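Local coordinates for SusD/RagB family nutrient-binding outer membrane lipoprotein (Bacteroides vulgatus, PDB 4F7A) that probably binds glycans, such as mucin O-glycans, at the outer membrane as a SusD-like lipoprotein of the nutrient-uptake machinery, at residues F94-T104 and Y114-V122. Residues are numbered along the deposited sequence; the frame is centred on the assembly and turned at random.
Sequences FPVAHKSTLIT and YGATLILKV
Tyr114 meets Thr104 where helices 84-104 and 111-132 come together as an antiparallel hairpin, one of the helix pairs of the TPR-like SusD fold; the two short segments cross at -156° with their axes 9.1 Å apart. Thr104 OG1 donates to Ser100 O, four residues back, and this Thr104 OG1 also lies against Tyr114 CA at 3.3 Å. The tyrosine ring offers its edge, with CE1 beside Thr101 CG2. One turn on, Thr117 is a knob set in the hole formed by Ala97, Ser100, Thr101 and Thr104. Its two branches split the work: CG2, anti to the backbone N, rests against both Thr101 OG1 and Ala97 O, while OG1 meets Ser100 OG at 2.8 Å and is also hydrogen-bonded to Phe113 O in its own helix. Phe25 of helix 15-30 touches this threonine as well. Leu118 adds a lighter touch, CD2 to Thr101 CG2, and helps Tyr114, Thr117 and Lys121 form the reciprocal hole for Thr101. Lys121 then lays CG against the edge of the Phe94 ring and against Ala97 CB. A bend at chi3 (69°) brings its buried ammonium back to Thr101 OG1, to which NZ donates at 3.0 Å. That hydroxyl in turn donates a hydrogen bond to Ala97 O, and a water accepts from Lys121 NZ at 2.9 Å while hydrogen-bonding His98 ND1 at the edge of the imidazole, in its plane.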
loop_
_atom_site.group_PDB
_atom_site.type_symbol
_atom_site.label_atom_id
_atom_site.label_comp_id
_atom_site.label_asym_id
_atom_site.label_seq_id
_atom_site.Cartn_x
_atom_site.Cartn_y
_atom_site.Cartn_z
ATOM N N PHE A 94 14.821 2.451 -8.745
ATOM C CA PHE A 94 15.188 3.806 -8.345
ATOM C C PHE A 94 16.294 4.407 -9.221
ATOM O O PHE A 94 16.212 5.573 -9.593
ATOM C CB PHE A 94 15.514 3.859 -6.842
ATOM C CG PHE A 94 15.716 5.256 -6.311
ATOM C CD1 PHE A 94 14.739 6.222 -6.464
ATOM C CD2 PHE A 94 16.881 5.601 -5.674
ATOM C CE1 PHE A 94 14.923 7.514 -5.995
ATOM C CE2 PHE A 94 17.051 6.886 -5.177
ATOM C CZ PHE A 94 16.072 7.842 -5.350
ATOM N N PRO A 95 17.316 3.627 -9.582
ATOM C CA PRO A 95 18.351 4.266 -10.413
ATOM C C PRO A 95 17.812 4.721 -11.774
ATOM O O PRO A 95 18.296 5.721 -12.330
ATOM C CB PRO A 95 19.424 3.189 -10.578
ATOM C CG PRO A 95 19.066 2.093 -9.622
ATOM C CD PRO A 95 17.709 2.306 -9.072
ATOM N N VAL A 96 16.800 4.012 -12.278
ATOM C CA VAL A 96 16.125 4.406 -13.507
ATOM C C VAL A 96 15.269 5.653 -13.320
ATOM O O VAL A 96 15.255 6.514 -14.197
ATOM C CB VAL A 96 15.302 3.236 -14.107
ATOM C CG1 VAL A 96 14.623 3.661 -15.391
ATOM C CG2 VAL A 96 16.254 2.036 -14.367
ATOM N N ALA A 97 14.550 5.759 -12.195
ATOM C CA ALA A 97 13.774 6.957 -11.903
ATOM C C ALA A 97 14.689 8.158 -11.772
ATOM O O ALA A 97 14.335 9.270 -12.192
ATOM C CB ALA A 97 12.960 6.792 -10.621
ATOM N N HIS A 98 15.860 7.937 -11.168
ATOM C CA HIS A 98 16.840 9.012 -11.028
ATOM C C HIS A 98 17.401 9.424 -12.401
ATOM O O HIS A 98 17.454 10.625 -12.718
ATOM C CB HIS A 98 17.952 8.593 -10.080
ATOM C CG HIS A 98 18.954 9.667 -9.847
ATOM N ND1 HIS A 98 18.666 10.790 -9.104
ATOM C CD2 HIS A 98 20.226 9.811 -10.286
ATOM C CE1 HIS A 98 19.727 11.582 -9.088
ATOM N NE2 HIS A 98 20.688 11.008 -9.795
ATOM N N LYS A 99 17.804 8.445 -13.223
ATOM C CA LYS A 99 18.255 8.737 -14.590
ATOM C C LYS A 99 17.186 9.504 -15.368
ATOM O O LYS A 99 17.485 10.469 -16.068
ATOM C CB LYS A 99 18.611 7.452 -15.356
ATOM C CG LYS A 99 19.157 7.698 -16.763
ATOM N N SER A 100 15.934 9.098 -15.223
ATOM C CA SER A 100 14.852 9.748 -15.959
ATOM C C SER A 100 14.702 11.200 -15.501
ATOM O O SER A 100 14.416 12.086 -16.311
ATOM C CB SER A 100 13.532 8.983 -15.795
ATOM O OG SER A 100 12.524 9.544 -16.612
ATOM N N THR A 101 14.889 11.438 -14.205
ATOM C CA THR A 101 14.927 12.813 -13.679
ATOM C C THR A 101 16.033 13.643 -14.340
ATOM O O THR A 101 15.793 14.754 -14.831
ATOM C CB THR A 101 15.097 12.837 -12.150
ATOM O OG1 THR A 101 14.109 11.993 -11.555
ATOM C CG2 THR A 101 14.924 14.273 -11.601
ATOM N N LEU A 102 17.234 13.086 -14.389
ATOM C CA LEU A 102 18.382 13.807 -14.894
ATOM C C LEU A 102 18.214 14.168 -16.361
ATOM O O LEU A 102 18.600 15.256 -16.769
ATOM C CB LEU A 102 19.670 13.002 -14.722
ATOM C CG LEU A 102 20.139 12.733 -13.283
ATOM C CD1 LEU A 102 21.468 11.966 -13.299
ATOM C CD2 LEU A 102 20.244 14.018 -12.435
ATOM N N ILE A 103 17.643 13.264 -17.160
ATOM C CA ILE A 103 17.554 13.525 -18.590
ATOM C C ILE A 103 16.331 14.317 -19.000
ATOM O O ILE A 103 16.241 14.729 -20.136
ATOM C CB ILE A 103 17.708 12.239 -19.476
ATOM C CG1 ILE A 103 16.509 11.291 -19.352
ATOM C CG2 ILE A 103 19.047 11.536 -19.164
ATOM C CD1 ILE A 103 16.686 10.015 -20.180
ATOM N N THR A 104 15.391 14.557 -18.092
ATOM C CA THR A 104 14.213 15.355 -18.449
ATOM C C THR A 104 14.152 16.709 -17.737
ATOM O O THR A 104 13.519 17.639 -18.253
ATOM C CB THR A 104 12.900 14.612 -18.175
ATOM O OG1 THR A 104 12.800 14.301 -16.789
ATOM C CG2 THR A 104 12.798 13.311 -19.018
ATOM N N TYR A 114 9.173 15.003 -17.281
ATOM C CA TYR A 114 9.815 15.384 -16.006
ATOM C C TYR A 114 8.814 15.301 -14.859
ATOM O O TYR A 114 9.050 14.612 -13.864
ATOM C CB TYR A 114 10.389 16.800 -16.112
ATOM C CG TYR A 114 10.948 17.350 -14.800
ATOM C CD1 TYR A 114 11.894 16.636 -14.056
ATOM C CD2 TYR A 114 10.548 18.586 -14.321
ATOM C CE1 TYR A 114 12.415 17.166 -12.843
ATOM C CE2 TYR A 114 11.053 19.109 -13.130
ATOM C CZ TYR A 114 11.971 18.388 -12.390
ATOM O OH TYR A 114 12.473 18.931 -11.222
ATOM N N GLY A 115 7.668 15.947 -15.017
ATOM C CA GLY A 115 6.605 15.848 -14.010
ATOM C C GLY A 115 6.192 14.417 -13.685
ATOM O O GLY A 115 6.113 14.026 -12.526
ATOM N N ALA A 116 5.934 13.634 -14.728
ATOM C CA ALA A 116 5.545 12.240 -14.559
ATOM C C ALA A 116 6.625 11.409 -13.845
ATOM O O ALA A 116 6.314 10.573 -13.008
ATOM C CB ALA A 116 5.199 11.622 -15.959
ATOM N N THR A 117 7.879 11.626 -14.198
ATOM C CA THR A 117 8.992 10.951 -13.561
ATOM C C THR A 117 8.965 11.196 -12.067
ATOM O O THR A 117 9.098 10.260 -11.286
ATOM C CB THR A 117 10.356 11.433 -14.093
ATOM O OG1 THR A 117 10.505 11.038 -15.442
ATOM C CG2 THR A 117 11.513 10.836 -13.268
ATOM N N LEU A 118 8.804 12.459 -11.674
ATOM C CA LEU A 118 8.824 12.827 -10.256
ATOM C C LEU A 118 7.698 12.154 -9.498
ATOM O O LEU A 118 7.911 11.638 -8.402
ATOM C CB LEU A 118 8.732 14.341 -10.077
ATOM C CG LEU A 118 10.001 15.077 -10.503
ATOM C CD1 LEU A 118 9.860 16.589 -10.299
ATOM C CD2 LEU A 118 11.211 14.561 -9.759
ATOM N N ILE A 119 6.501 12.169 -10.081
ATOM C CA ILE A 119 5.335 11.525 -9.451
ATOM C C ILE A 119 5.598 10.023 -9.275
ATOM O O ILE A 119 5.382 9.450 -8.204
ATOM C CB ILE A 119 4.033 11.808 -10.261
ATOM C CG1 ILE A 119 3.723 13.317 -10.230
ATOM C CG2 ILE A 119 2.816 11.027 -9.665
ATOM C CD1 ILE A 119 2.891 13.823 -11.394
ATOM N N LEU A 120 6.061 9.365 -10.325
ATOM C CA LEU A 120 6.363 7.942 -10.204
ATOM C C LEU A 120 7.455 7.663 -9.162
ATOM O O LEU A 120 7.415 6.661 -8.467
ATOM C CB LEU A 120 6.781 7.379 -11.559
ATOM C CG LEU A 120 5.714 7.323 -12.629
ATOM C CD1 LEU A 120 6.377 6.908 -13.970
ATOM C CD2 LEU A 120 4.533 6.404 -12.229
ATOM N N LYS A 121 8.442 8.551 -9.064
ATOM C CA LYS A 121 9.546 8.366 -8.123
ATOM C C LYS A 121 9.041 8.430 -6.678
ATOM O O LYS A 121 9.434 7.620 -5.818
ATOM C CB LYS A 121 10.620 9.420 -8.411
ATOM C CG LYS A 121 11.886 9.255 -7.616
ATOM C CD LYS A 121 13.033 10.089 -8.181
ATOM C CE LYS A 121 12.832 11.582 -7.992
ATOM N NZ LYS A 121 13.933 12.438 -8.614
ATOM N N VAL A 122 8.128 9.356 -6.422
ATOM C CA VAL A 122 7.509 9.478 -5.101
ATOM C C VAL A 122 6.581 8.297 -4.838
ATOM O O VAL A 122 6.577 7.734 -3.735
ATOM C CB VAL A 122 6.715 10.791 -4.944
ATOM C CG1 VAL A 122 5.944 10.795 -3.618
ATOM C CG2 VAL A 122 7.629 11.975 -5.049
HETATM O O HOH W 1 16.379 11.213 -7.542
#